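Long-range contacts in glucoamylase (Thermoanaerobacterium thermosaccharolyticum, PDB 1LF6), which hydrolyses terminal alpha-1,4-linked glucose residues one after another from the non-reducing ends of starch-type chains, releasing beta-D-glucose: residues A35-V40 with S648-N653; R119-I124 with K136-A141; E397-I402 with D423-I428; N498-I503 with I552-K557. All coordinates share one frame; numbering follows the deposited sequence.

Contact 1: residues A35-V40 with S648-N653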
loop_
_atom_site.group_PDB
_atom_site.type_symbol
_atom_site.label_atom_id
_atom_site.label_comp_id
_atom_site.label_asym_id
_atom_site.label_seq_id
_atom_site.Cartn_x
_atom_site.Cartn_y
_atom_site.Cartn_z
ATOM N N ALA A 35 0.417 8.921 5.526
ATOM C CA ALA A 35 0.284 7.609 4.904
ATOM C C ALA A 35 -1.012 6.885 5.277
ATOM O O ALA A 35 -1.335 5.847 4.693
ATOM C CB ALA A 35 1.491 6.741 5.253
ATOM N N GLN A 36 -1.741 7.413 6.256
ATOM C CA GLN A 36 -3.020 6.825 6.661
ATOM C C GLN A 36 -4.033 7.311 5.625
ATOM O O GLN A 36 -4.338 8.506 5.543
ATOM C CB GLN A 36 -3.402 7.293 8.076
ATOM C CG GLN A 36 -4.887 7.214 8.413
ATOM C CD GLN A 36 -5.460 5.793 8.413
ATOM O OE1 GLN A 36 -6.667 5.618 8.573
ATOM N NE2 GLN A 36 -4.602 4.782 8.235
ATOM N N LYS A 37 -4.544 6.381 4.826
ATOM C CA LYS A 37 -5.474 6.740 3.771
ATOM C C LYS A 37 -6.927 6.385 4.030
ATOM O O LYS A 37 -7.239 5.310 4.540
ATOM C CB LYS A 37 -5.027 6.100 2.448
ATOM C CG LYS A 37 -3.593 6.415 2.054
ATOM C CD LYS A 37 -3.359 7.912 1.939
ATOM C CE LYS A 37 -1.952 8.206 1.448
ATOM N NZ LYS A 37 -1.657 9.672 1.423
ATOM N N GLN A 38 -7.811 7.306 3.659
ATOM C CA GLN A 38 -9.253 7.114 3.801
ATOM C C GLN A 38 -9.734 6.304 2.613
ATOM O O GLN A 38 -10.793 5.679 2.661
ATOM C CB GLN A 38 -9.973 8.464 3.805
ATOM C CG GLN A 38 -9.843 9.249 5.091
ATOM C CD GLN A 38 -10.445 10.629 4.964
ATOM O OE1 GLN A 38 -9.966 11.451 4.186
ATOM N NE2 GLN A 38 -11.504 10.890 5.719
ATOM N N GLY A 39 -8.945 6.324 1.544
ATOM C CA GLY A 39 -9.309 5.579 0.355
ATOM C C GLY A 39 -8.259 5.642 -0.732
ATOM O O GLY A 39 -7.378 6.505 -0.714
ATOM N N VAL A 40 -8.350 4.708 -1.670
ATOM C CA VAL A 40 -7.439 4.647 -2.799
ATOM C C VAL A 40 -8.265 4.190 -3.992
ATOM O O VAL A 40 -9.238 3.457 -3.826
ATOM C CB VAL A 40 -6.274 3.653 -2.559
ATOM C CG1 VAL A 40 -5.489 4.066 -1.322
ATOM C CG2 VAL A 40 -6.813 2.230 -2.408
ATOM N N SER A 648 1.878 4.469 9.924
ATOM C CA SER A 648 2.562 3.480 9.109
ATOM C C SER A 648 1.863 3.377 7.758
ATOM O O SER A 648 0.805 3.979 7.542
ATOM C CB SER A 648 2.535 2.124 9.813
ATOM O OG SER A 648 1.197 1.742 10.086
ATOM N N ALA A 649 2.459 2.615 6.852
ATOM C CA ALA A 649 1.892 2.436 5.528
ATOM C C ALA A 649 0.450 1.923 5.591
ATOM O O ALA A 649 0.082 1.154 6.481
ATOM C CB ALA A 649 2.757 1.457 4.724
ATOM N N SER A 650 -0.358 2.385 4.645
ATOM C CA SER A 650 -1.749 1.961 4.515
ATOM C C SER A 650 -2.250 2.476 3.168
ATOM O O SER A 650 -1.963 3.602 2.772
ATOM C CB SER A 650 -2.615 2.524 5.635
ATOM O OG SER A 650 -3.033 3.835 5.320
ATOM N N PRO A 651 -2.977 1.635 2.426
ATOM C CA PRO A 651 -3.295 0.248 2.796
ATOM C C PRO A 651 -2.096 -0.686 2.646
ATOM O O PRO A 651 -1.330 -0.558 1.689
ATOM C CB PRO A 651 -4.428 -0.114 1.825
ATOM C CG PRO A 651 -4.136 0.736 0.618
ATOM C CD PRO A 651 -3.740 2.062 1.242
ATOM N N LEU A 652 -1.914 -1.610 3.593
ATOM C CA LEU A 652 -0.822 -2.581 3.481
ATOM C C LEU A 652 -1.453 -3.732 2.711
ATOM O O LEU A 652 -2.246 -4.502 3.257
ATOM C CB LEU A 652 -0.336 -3.067 4.857
ATOM C CG LEU A 652 0.865 -4.022 4.813
ATOM C CD1 LEU A 652 2.083 -3.289 4.262
ATOM C CD2 LEU A 652 1.179 -4.558 6.196
ATOM N N ASN A 653 -1.110 -3.831 1.433
ATOM C CA ASN A 653 -1.680 -4.849 0.562
ATOM C C ASN A 653 -1.582 -6.277 1.078
ATOM O O ASN A 653 -2.522 -7.057 0.932
ATOM C CB ASN A 653 -1.071 -4.725 -0.836
ATOM C CG ASN A 653 -1.452 -3.412 -1.512
ATOM O OD1 ASN A 653 -2.486 -2.816 -1.188
ATOM N ND2 ASN A 653 -0.636 -2.963 -2.456
HETATM O O HOH W 1 -1.732 4.342 8.741
#
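Ala35 meets the 648-653 loop with both its methyl and its carbonyl. CB turns toward the loop and rests 3.7 Å from Ser648 O, while Ala35 O accepts a hydrogen bond from Ser650 OG at 2.7 Å, in the carbonyl plane and on a lone pair. The serine hydroxyl gets there because chi1 of 84° sets OG between its own backbone N and carbonyl carbon, facing residues 35-37. Gln36 starts out pointing away, but a bend at chi2 (64°) brings its amide back: NE2 donates to a water, 2.9 Å off, which in turn donates to Ser648 O at 2.8 Å. Its other amide atom, OE1, is taken by Asn629. Lys37 N lies 3.0 Å from Ser650 OG, and the side chain lays CG 3.3 Å from Ser650 O; beyond that the chain leads away, and NZ pairs with Glu61. Val40, on the edge strand 39-42, closes the contact with CG1 against CD of Pro651, which follows a cis peptide bond, at 3.7 Å, the two side chains sliding past each other in opposite directions. Here the N-terminal beta domain meets the catalytic (alpha/alpha) barrel, close to Trp325, which probably binds substrate. A buried hydroxyl and a bridging water thus satisfy main-chain carbonyls from both domains, so the interface is joined by directional polar bonds as well as by apolar contact.

Contact 2: residues R119-I124 with K136-A141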
loop_
_atom_site.group_PDB
_atom_site.type_symbol
_atom_site.label_atom_id
_atom_site.label_comp_id
_atom_site.label_asym_id
_atom_site.label_seq_id
_atom_site.Cartn_x
_atom_site.Cartn_y
_atom_site.Cartn_z
ATOM N N ARG A 119 -19.570 23.174 5.509
ATOM C CA ARG A 119 -19.545 21.748 5.216
ATOM C C ARG A 119 -19.220 21.584 3.742
ATOM O O ARG A 119 -19.819 22.239 2.890
ATOM C CB ARG A 119 -20.904 21.111 5.511
ATOM C CG ARG A 119 -20.961 19.615 5.231
ATOM C CD ARG A 119 -22.396 19.146 5.112
ATOM N NE ARG A 119 -23.125 19.311 6.363
ATOM C CZ ARG A 119 -24.446 19.429 6.444
ATOM N NH1 ARG A 119 -25.026 19.572 7.627
ATOM N NH2 ARG A 119 -25.184 19.417 5.341
ATOM N N ILE A 120 -18.260 20.720 3.441
ATOM C CA ILE A 120 -17.880 20.475 2.058
ATOM C C ILE A 120 -18.076 18.996 1.748
ATOM O O ILE A 120 -17.595 18.130 2.480
ATOM C CB ILE A 120 -16.402 20.857 1.800
ATOM C CG1 ILE A 120 -16.186 22.344 2.097
ATOM C CG2 ILE A 120 -16.031 20.555 0.355
ATOM C CD1 ILE A 120 -14.763 22.828 1.853
ATOM N N THR A 121 -18.795 18.710 0.669
ATOM C CA THR A 121 -19.047 17.329 0.277
ATOM C C THR A 121 -18.365 17.055 -1.058
ATOM O O THR A 121 -18.470 17.853 -1.990
ATOM C CB THR A 121 -20.559 17.061 0.154
ATOM O OG1 THR A 121 -21.187 17.337 1.411
ATOM C CG2 THR A 121 -20.820 15.608 -0.234
ATOM N N LYS A 122 -17.661 15.929 -1.147
ATOM C CA LYS A 122 -16.947 15.590 -2.371
ATOM C C LYS A 122 -17.288 14.220 -2.951
ATOM O O LYS A 122 -17.670 13.299 -2.237
ATOM C CB LYS A 122 -15.434 15.653 -2.125
ATOM C CG LYS A 122 -14.942 16.936 -1.466
ATOM C CD LYS A 122 -13.466 16.818 -1.088
ATOM C CE LYS A 122 -12.935 18.106 -0.480
ATOM N NZ LYS A 122 -11.501 17.983 -0.076
ATOM N N ASP A 123 -17.134 14.112 -4.264
ATOM C CA ASP A 123 -17.366 12.879 -5.006
ATOM C C ASP A 123 -16.089 12.740 -5.810
ATOM O O ASP A 123 -15.806 13.578 -6.669
ATOM C CB ASP A 123 -18.566 13.032 -5.945
ATOM C CG ASP A 123 -19.889 12.844 -5.238
ATOM O OD1 ASP A 123 -19.947 13.126 -4.024
ATOM O OD2 ASP A 123 -20.877 12.421 -5.892
ATOM N N ILE A 124 -15.318 11.695 -5.527
ATOM C CA ILE A 124 -14.041 11.497 -6.202
ATOM C C ILE A 124 -13.884 10.151 -6.900
ATOM O O ILE A 124 -14.199 9.105 -6.336
ATOM C CB ILE A 124 -12.884 11.674 -5.194
ATOM C CG1 ILE A 124 -13.005 13.050 -4.524
ATOM C CG2 ILE A 124 -11.533 11.529 -5.898
ATOM C CD1 ILE A 124 -12.085 13.240 -3.336
ATOM N N LYS A 136 -16.183 16.230 -7.679
ATOM C CA LYS A 136 -17.344 17.100 -7.655
ATOM C C LYS A 136 -17.415 17.562 -6.211
ATOM O O LYS A 136 -17.237 16.766 -5.289
ATOM C CB LYS A 136 -18.618 16.338 -8.026
ATOM C CG LYS A 136 -19.863 17.219 -8.079
ATOM C CD LYS A 136 -21.006 16.507 -8.782
ATOM C CE LYS A 136 -22.166 17.445 -9.064
ATOM N NZ LYS A 136 -23.262 16.764 -9.818
ATOM N N ALA A 137 -17.652 18.850 -6.011
ATOM C CA ALA A 137 -17.727 19.383 -4.663
ATOM C C ALA A 137 -18.840 20.406 -4.551
ATOM O O ALA A 137 -19.214 21.044 -5.534
ATOM C CB ALA A 137 -16.395 20.017 -4.279
ATOM N N LYS A 138 -19.369 20.543 -3.342
ATOM C CA LYS A 138 -20.423 21.500 -3.058
ATOM C C LYS A 138 -20.144 22.092 -1.685
ATOM O O LYS A 138 -19.780 21.375 -0.750
ATOM C CB LYS A 138 -21.798 20.826 -3.063
ATOM C CG LYS A 138 -22.028 19.839 -1.928
ATOM C CD LYS A 138 -23.485 19.379 -1.872
ATOM C CE LYS A 138 -23.697 18.364 -0.753
ATOM N NZ LYS A 138 -25.108 17.883 -0.659
ATOM N N PHE A 139 -20.300 23.406 -1.574
ATOM C CA PHE A 139 -20.061 24.097 -0.319
ATOM C C PHE A 139 -21.380 24.472 0.331
ATOM O O PHE A 139 -22.304 24.924 -0.343
ATOM C CB PHE A 139 -19.220 25.351 -0.571
ATOM C CG PHE A 139 -18.956 26.165 0.662
ATOM C CD1 PHE A 139 -19.836 27.171 1.052
ATOM C CD2 PHE A 139 -17.835 25.916 1.445
ATOM C CE1 PHE A 139 -19.604 27.917 2.204
ATOM C CE2 PHE A 139 -17.592 26.653 2.599
ATOM C CZ PHE A 139 -18.480 27.657 2.980
ATOM N N GLU A 140 -21.466 24.276 1.644
ATOM C CA GLU A 140 -22.679 24.609 2.383
ATOM C C GLU A 140 -22.371 25.494 3.577
ATOM O O GLU A 140 -21.498 25.181 4.382
ATOM C CB GLU A 140 -23.371 23.350 2.907
ATOM C CG GLU A 140 -23.806 22.351 1.862
ATOM C CD GLU A 140 -24.588 21.210 2.482
ATOM O OE1 GLU A 140 -25.762 21.428 2.841
ATOM O OE2 GLU A 140 -24.026 20.103 2.628
ATOM N N ALA A 141 -23.097 26.598 3.694
ATOM C CA ALA A 141 -22.909 27.501 4.820
ATOM C C ALA A 141 -23.808 27.006 5.948
ATOM O O ALA A 141 -25.032 27.121 5.862
ATOM C CB ALA A 141 -23.292 28.920 4.426
HETATM O O HOH W 2 -21.612 20.040 1.869
#
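Arg119 and Glu140 face each other as a hydrogen-bonded pair of an antiparallel hairpin and are joined through main chain and side chain alike. Glu140 N gives a bond to Arg119 O at 2.9 Å, whereas the return bond from Arg119 N to Glu140 O is weak. Further along, Thr121 and Lys138 exchange two bonds, with Thr121 N to Lys138 O the straighter at 167°, and Asp123 and Lys136 exchange two more. Carbonyls also take CA-H donors, as where Ala137 CA lies 3.2 Å from Thr121 O. On the face bearing Arg119, Thr121 and Glu140, a bend at chi3 (-64°) brings the edge of the guanidinium to the glutamate: NH2 forms a salt bridge with Glu140 OE2 at 3.0 Å, meeting it from above the carboxylate plane, with the two planes 76° apart. A water lies 2.8 Å from Thr121 OG1. Lys138 runs beside Thr121, its CE 3.5 Å from Thr121 OG1. The charged ends of Lys122 and Asp123 find partners beyond the hairpin, in Glu89 and Lys273. On the reverse face Ile120 CG1 touches Phe139 CD2 at 4.0 Å. Within the N-terminal beta sandwich, strand 107-113 continues the sheet beyond 119-124 and strand 243-251 beyond 136-141, while Phe77 and Val79 of strand 70-80, in the other sheet, cover the face of Ile120, Ala137 and Phe139.

Contact 3: residues E397-I402 with D423-I428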
loop_
_atom_site.group_PDB
_atom_site.type_symbol
_atom_site.label_atom_id
_atom_site.label_comp_id
_atom_site.label_asym_id
_atom_site.label_seq_id
_atom_site.Cartn_x
_atom_site.Cartn_y
_atom_site.Cartn_z
ATOM N N GLU A 397 12.069 -15.371 -0.495
ATOM C CA GLU A 397 11.646 -14.743 -1.744
ATOM C C GLU A 397 12.036 -15.544 -2.996
ATOM O O GLU A 397 11.471 -15.333 -4.069
ATOM C CB GLU A 397 12.174 -13.305 -1.828
ATOM C CG GLU A 397 11.439 -12.340 -0.889
ATOM C CD GLU A 397 11.585 -10.884 -1.294
ATOM O OE1 GLU A 397 10.561 -10.163 -1.306
ATOM O OE2 GLU A 397 12.716 -10.453 -1.601
ATOM N N GLN A 398 12.989 -16.465 -2.859
ATOM C CA GLN A 398 13.397 -17.299 -3.984
ATOM C C GLN A 398 12.417 -18.466 -4.082
ATOM O O GLN A 398 12.153 -18.997 -5.166
ATOM C CB GLN A 398 14.804 -17.872 -3.768
ATOM C CG GLN A 398 15.860 -16.862 -3.352
ATOM C CD GLN A 398 15.965 -15.692 -4.308
ATOM O OE1 GLN A 398 15.998 -15.868 -5.531
ATOM N NE2 GLN A 398 16.030 -14.484 -3.755
ATOM N N ALA A 399 11.877 -18.853 -2.931
ATOM C CA ALA A 399 10.957 -19.981 -2.831
ATOM C C ALA A 399 9.500 -19.716 -3.193
ATOM O O ALA A 399 8.865 -20.536 -3.861
ATOM C CB ALA A 399 11.026 -20.563 -1.418
ATOM N N ASP A 400 8.969 -18.579 -2.753
ATOM C CA ASP A 400 7.570 -18.253 -3.001
ATOM C C ASP A 400 7.110 -18.340 -4.447
ATOM O O ASP A 400 6.040 -18.868 -4.724
ATOM C CB ASP A 400 7.234 -16.877 -2.410
ATOM C CG ASP A 400 7.241 -16.894 -0.884
ATOM O OD1 ASP A 400 7.102 -17.997 -0.312
ATOM O OD2 ASP A 400 7.372 -15.820 -0.264
ATOM N N PRO A 401 7.901 -17.813 -5.390
ATOM C CA PRO A 401 7.439 -17.916 -6.775
ATOM C C PRO A 401 7.306 -19.374 -7.230
ATOM O O PRO A 401 6.470 -19.688 -8.082
ATOM C CB PRO A 401 8.488 -17.121 -7.557
ATOM C CG PRO A 401 9.678 -17.069 -6.629
ATOM C CD PRO A 401 9.065 -16.918 -5.281
ATOM N N ILE A 402 8.117 -20.262 -6.655
ATOM C CA ILE A 402 8.043 -21.677 -7.009
ATOM C C ILE A 402 6.748 -22.256 -6.456
ATOM O O ILE A 402 6.051 -23.001 -7.139
ATOM C CB ILE A 402 9.204 -22.508 -6.408
ATOM C CG1 ILE A 402 10.555 -21.993 -6.902
ATOM C CG2 ILE A 402 9.017 -23.978 -6.786
ATOM C CD1 ILE A 402 11.745 -22.688 -6.245
ATOM N N ASP A 423 17.713 -24.214 -8.070
ATOM C CA ASP A 423 19.160 -24.411 -8.105
ATOM C C ASP A 423 19.871 -23.320 -7.315
ATOM O O ASP A 423 20.893 -23.568 -6.682
ATOM C CB ASP A 423 19.680 -24.411 -9.547
ATOM C CG ASP A 423 19.203 -25.621 -10.346
ATOM O OD1 ASP A 423 18.932 -26.676 -9.734
ATOM O OD2 ASP A 423 19.119 -25.514 -11.585
ATOM N N PHE A 424 19.329 -22.107 -7.356
ATOM C CA PHE A 424 19.928 -20.999 -6.627
ATOM C C PHE A 424 19.800 -21.235 -5.119
ATOM O O PHE A 424 20.752 -21.030 -4.365
ATOM C CB PHE A 424 19.253 -19.683 -7.019
ATOM C CG PHE A 424 19.840 -18.478 -6.346
ATOM C CD1 PHE A 424 19.039 -17.638 -5.578
ATOM C CD2 PHE A 424 21.193 -18.182 -6.471
ATOM C CE1 PHE A 424 19.580 -16.522 -4.943
ATOM C CE2 PHE A 424 21.742 -17.070 -5.841
ATOM C CZ PHE A 424 20.934 -16.239 -5.076
ATOM N N ILE A 425 18.623 -21.674 -4.688
ATOM C CA ILE A 425 18.373 -21.952 -3.279
ATOM C C ILE A 425 19.292 -23.049 -2.734
ATOM O O ILE A 425 19.817 -22.933 -1.629
ATOM C CB ILE A 425 16.910 -22.389 -3.052
ATOM C CG1 ILE A 425 15.970 -21.209 -3.309
ATOM C CG2 ILE A 425 16.726 -22.916 -1.629
ATOM C CD1 ILE A 425 14.507 -21.593 -3.343
ATOM N N ILE A 426 19.476 -24.117 -3.504
ATOM C CA ILE A 426 20.325 -25.221 -3.070
ATOM C C ILE A 426 21.785 -24.803 -2.986
ATOM O O ILE A 426 22.571 -25.387 -2.240
ATOM C CB ILE A 426 20.193 -26.429 -4.023
ATOM C CG1 ILE A 426 18.772 -26.994 -3.924
ATOM C CG2 ILE A 426 21.244 -27.492 -3.681
ATOM C CD1 ILE A 426 18.582 -28.316 -4.626
ATOM N N LYS A 427 22.138 -23.774 -3.742
ATOM C CA LYS A 427 23.500 -23.265 -3.760
ATOM C C LYS A 427 23.843 -22.447 -2.517
ATOM O O LYS A 427 24.974 -22.493 -2.033
ATOM C CB LYS A 427 23.699 -22.407 -5.004
ATOM C CG LYS A 427 24.897 -22.791 -5.821
ATOM C CD LYS A 427 24.922 -22.063 -7.145
ATOM C CE LYS A 427 23.972 -22.698 -8.144
ATOM N NZ LYS A 427 24.289 -22.237 -9.524
ATOM N N ILE A 428 22.875 -21.703 -1.989
ATOM C CA ILE A 428 23.154 -20.874 -0.816
ATOM C C ILE A 428 22.401 -21.207 0.468
ATOM O O ILE A 428 22.841 -20.832 1.554
ATOM C CB ILE A 428 22.930 -19.387 -1.139
ATOM C CG1 ILE A 428 21.512 -19.171 -1.666
ATOM C CG2 ILE A 428 23.962 -18.922 -2.163
ATOM C CD1 ILE A 428 21.183 -17.722 -1.934
#
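The helical segments 397-402 and 423-428 run roughly antiparallel, at 149° between their directions, with their axes 10.0 Å apart at closest approach and Gln398 and Ile425 the nearest pair of CA atoms. No hydrogen bond passes between them; the contact is made by van der Waals touch, mostly between side chains. Ile425 is the main one. With CG1 anti to its carbonyl carbon and chi2 extended, it sends CG1 to within 3.6 Å of Gln398 CB and pushes CD1 on into the angle between Gln398 and Ala399, where it lies 3.8 Å from Ala399 N and 4.1 Å from Ala399 CB. One turn further along, Ile402 reaches back from the other helix, and the two isoleucines meet tip to tip, CD1 to CD1, at 4.2 Å. Gln398 makes the second part of the contact. Bent at chi2 (-55°), it folds its amide beside the ring of Phe424, so that CD lies at the ring edge, in the ring plane, and OE1 comes to 3.5 Å from Phe424 CD1; amide and ring planes stand 75° apart. The amide NE2 is bonded to the carbonyls of Ile378 and Gln394, which fixes the head group against the ring. Helices 395-407 and 414-428 belong to the (alpha/alpha) barrel of the catalytic domain. Helix 445-464 packs on both, through Cys457 and Ala458 against Ile402 and Glu451 against Ile425, while Trp481 of helix 468-489 also touches Ile425, and Met377 from a loop touches Gln398 and Phe424.

Contact 4: residues N498-I503 with I552-K557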
loop_
_atom_site.group_PDB
_atom_site.type_symbol
_atom_site.label_atom_id
_atom_site.label_comp_id
_atom_site.label_asym_id
_atom_site.label_seq_id
_atom_site.Cartn_x
_atom_site.Cartn_y
_atom_site.Cartn_z
ATOM N N ASN A 498 9.609 -21.410 29.802
ATOM C CA ASN A 498 10.212 -22.694 30.139
ATOM C C ASN A 498 11.518 -22.941 29.376
ATOM O O ASN A 498 12.074 -24.039 29.426
ATOM C CB ASN A 498 9.217 -23.826 29.863
ATOM C CG ASN A 498 9.086 -24.144 28.384
ATOM O OD1 ASN A 498 9.572 -23.404 27.525
ATOM N ND2 ASN A 498 8.413 -25.252 28.080
ATOM N N GLY A 499 11.994 -21.921 28.662
ATOM C CA GLY A 499 13.244 -22.033 27.919
ATOM C C GLY A 499 13.225 -22.850 26.635
ATOM O O GLY A 499 14.259 -23.024 25.995
ATOM N N GLN A 500 12.052 -23.335 26.246
ATOM C CA GLN A 500 11.905 -24.149 25.047
ATOM C C GLN A 500 11.018 -23.453 24.020
ATOM O O GLN A 500 9.828 -23.239 24.270
ATOM C CB GLN A 500 11.288 -25.492 25.418
ATOM C CG GLN A 500 12.147 -26.329 26.357
ATOM C CD GLN A 500 11.321 -27.271 27.209
ATOM O OE1 GLN A 500 10.927 -26.932 28.327
ATOM N NE2 GLN A 500 11.037 -28.455 26.680
ATOM N N TYR A 501 11.593 -23.112 22.868
ATOM C CA TYR A 501 10.849 -22.422 21.811
ATOM C C TYR A 501 11.696 -22.112 20.582
ATOM O O TYR A 501 12.925 -22.072 20.655
ATOM C CB TYR A 501 10.290 -21.099 22.349
ATOM C CG TYR A 501 11.311 -20.235 23.079
ATOM C CD1 TYR A 501 11.512 -20.367 24.454
ATOM C CD2 TYR A 501 12.066 -19.274 22.394
ATOM C CE1 TYR A 501 12.431 -19.561 25.133
ATOM C CE2 TYR A 501 12.988 -18.466 23.064
ATOM C CZ TYR A 501 13.160 -18.614 24.438
ATOM O OH TYR A 501 14.025 -17.788 25.122
ATOM N N TYR A 502 11.035 -21.904 19.446
ATOM C CA TYR A 502 11.742 -21.519 18.231
ATOM C C TYR A 502 12.113 -20.058 18.453
ATOM O O TYR A 502 11.303 -19.283 18.972
ATOM C CB TYR A 502 10.840 -21.593 16.994
ATOM C CG TYR A 502 10.527 -22.995 16.509
ATOM C CD1 TYR A 502 9.267 -23.558 16.702
ATOM C CD2 TYR A 502 11.501 -23.762 15.869
ATOM C CE1 TYR A 502 8.983 -24.856 16.271
ATOM C CE2 TYR A 502 11.231 -25.059 15.437
ATOM C CZ TYR A 502 9.968 -25.602 15.645
ATOM O OH TYR A 502 9.717 -26.901 15.255
ATOM N N ILE A 503 13.329 -19.675 18.081
ATOM C CA ILE A 503 13.729 -18.289 18.239
ATOM C C ILE A 503 13.522 -17.588 16.903
ATOM O O ILE A 503 13.228 -18.236 15.904
ATOM C CB ILE A 503 15.209 -18.165 18.684
ATOM C CG1 ILE A 503 16.157 -18.733 17.619
ATOM C CG2 ILE A 503 15.390 -18.887 20.009
ATOM C CD1 ILE A 503 17.650 -18.709 18.038
ATOM N N ILE A 552 5.705 -26.161 18.529
ATOM C CA ILE A 552 4.900 -25.021 18.100
ATOM C C ILE A 552 4.134 -24.471 19.304
ATOM O O ILE A 552 4.111 -23.264 19.537
ATOM C CB ILE A 552 3.873 -25.432 17.013
ATOM C CG1 ILE A 552 4.606 -25.811 15.719
ATOM C CG2 ILE A 552 2.864 -24.302 16.780
ATOM C CD1 ILE A 552 5.403 -24.676 15.101
ATOM N N LEU A 553 3.506 -25.361 20.069
ATOM C CA LEU A 553 2.743 -24.946 21.246
ATOM C C LEU A 553 3.629 -24.242 22.272
ATOM O O LEU A 553 3.229 -23.237 22.853
ATOM C CB LEU A 553 2.053 -26.160 21.886
ATOM C CG LEU A 553 0.808 -26.720 21.176
ATOM C CD1 LEU A 553 -0.242 -25.629 21.036
ATOM C CD2 LEU A 553 1.177 -27.242 19.808
ATOM N N ASN A 554 4.837 -24.766 22.479
ATOM C CA ASN A 554 5.771 -24.177 23.430
ATOM C C ASN A 554 6.139 -22.754 23.013
ATOM O O ASN A 554 6.236 -21.850 23.844
ATOM C CB ASN A 554 7.054 -25.013 23.515
ATOM C CG ASN A 554 6.875 -26.300 24.305
ATOM O OD1 ASN A 554 7.734 -27.184 24.270
ATOM N ND2 ASN A 554 5.769 -26.407 25.029
ATOM N N THR A 555 6.359 -22.571 21.717
ATOM C CA THR A 555 6.735 -21.270 21.187
ATOM C C THR A 555 5.576 -20.295 21.370
ATOM O O THR A 555 5.771 -19.146 21.759
ATOM C CB THR A 555 7.105 -21.382 19.689
ATOM O OG1 THR A 555 8.120 -22.382 19.525
ATOM C CG2 THR A 555 7.628 -20.055 19.166
ATOM N N LEU A 556 4.369 -20.779 21.100
ATOM C CA LEU A 556 3.158 -19.984 21.234
ATOM C C LEU A 556 3.064 -19.375 22.640
ATOM O O LEU A 556 2.698 -18.208 22.800
ATOM C CB LEU A 556 1.945 -20.877 20.961
ATOM C CG LEU A 556 0.975 -20.552 19.822
ATOM C CD1 LEU A 556 1.711 -20.080 18.591
ATOM C CD2 LEU A 556 0.152 -21.800 19.509
ATOM N N LYS A 557 3.396 -20.173 23.654
ATOM C CA LYS A 557 3.344 -19.710 25.040
ATOM C C LYS A 557 4.280 -18.536 25.273
ATOM O O LYS A 557 3.912 -17.559 25.922
ATOM C CB LYS A 557 3.722 -20.834 26.009
ATOM C CG LYS A 557 2.834 -22.060 25.942
ATOM C CD LYS A 557 3.156 -23.016 27.087
ATOM C CE LYS A 557 2.470 -24.356 26.903
ATOM N NZ LYS A 557 3.003 -25.087 25.715
HETATM O O HOH W 3 7.461 -22.386 26.094
#
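Tyr502 and Thr555 are joined by a nearly straight hydrogen bond: Tyr502 N donates to Thr555 OG1 at 3.0 Å, with an angle of 174° at the hydrogen. The threonine holds OG1 beside its own backbone N (chi1 -54°), where the hydroxyl is also hydrogen-bonded to Lys551 O one helical turn back, so that it serves main-chain atoms of both elements. From this bond the Tyr502 side chain can be followed outward. Its CB lies 3.8 Å from Thr555 OG1, and CG remains at a similar distance. CD1 comes closer, 3.3 Å from the same oxygen, as the ring crosses the threonine at about a right angle. CE1 passes on to Ile552 CD1 at 3.8 Å, the methyl approaching the ring obliquely. At the tip, OH leaves the helix behind and bonds to Asp486. Tyr501 sets its CB 3.7 Å from Thr555 CA, while its ring turns away and its hydroxyl bonds to Lys529. Earlier still, Gln500 O lies 3.4 Å from Asn554 CB. Asn498 accepts from Gln500 N through OD1, an Asx turn that shapes the loop, and a water near both Asn498 OD1 and Asn554 O may bridge turn and helix. In this family 15 catalytic region, away from the active site, the short strand 501-502 pairs with 490-491, whose Tyr490 meets the Tyr502 ring edge-to-face and also touches Asn554. Leu539 of helix 538-541 packs on Tyr502 and Ile552, and Tyr609 of helix 600-612 packs on helix 550-562 at Ile552, Leu553 and Leu556.

How the contacts relate
From the N terminus, the chain first passes 35-40, whose partner comes only some 600 residues later, so contact 1 closes a loop that encloses the other three contacts. Within it, contact 2 closes first, a local hairpin in the N-terminal beta domain. The chain then enters the catalytic domain, where contact 3 joins two successive helices of the barrel and contact 4 later pins a short strand and its turn to a helix. These three follow in series without crossing. Contact 2 lies across the molecule from contacts 3 and 4, their centres more than 50 Å away, and contact 1, near the middle, ties the two domains together.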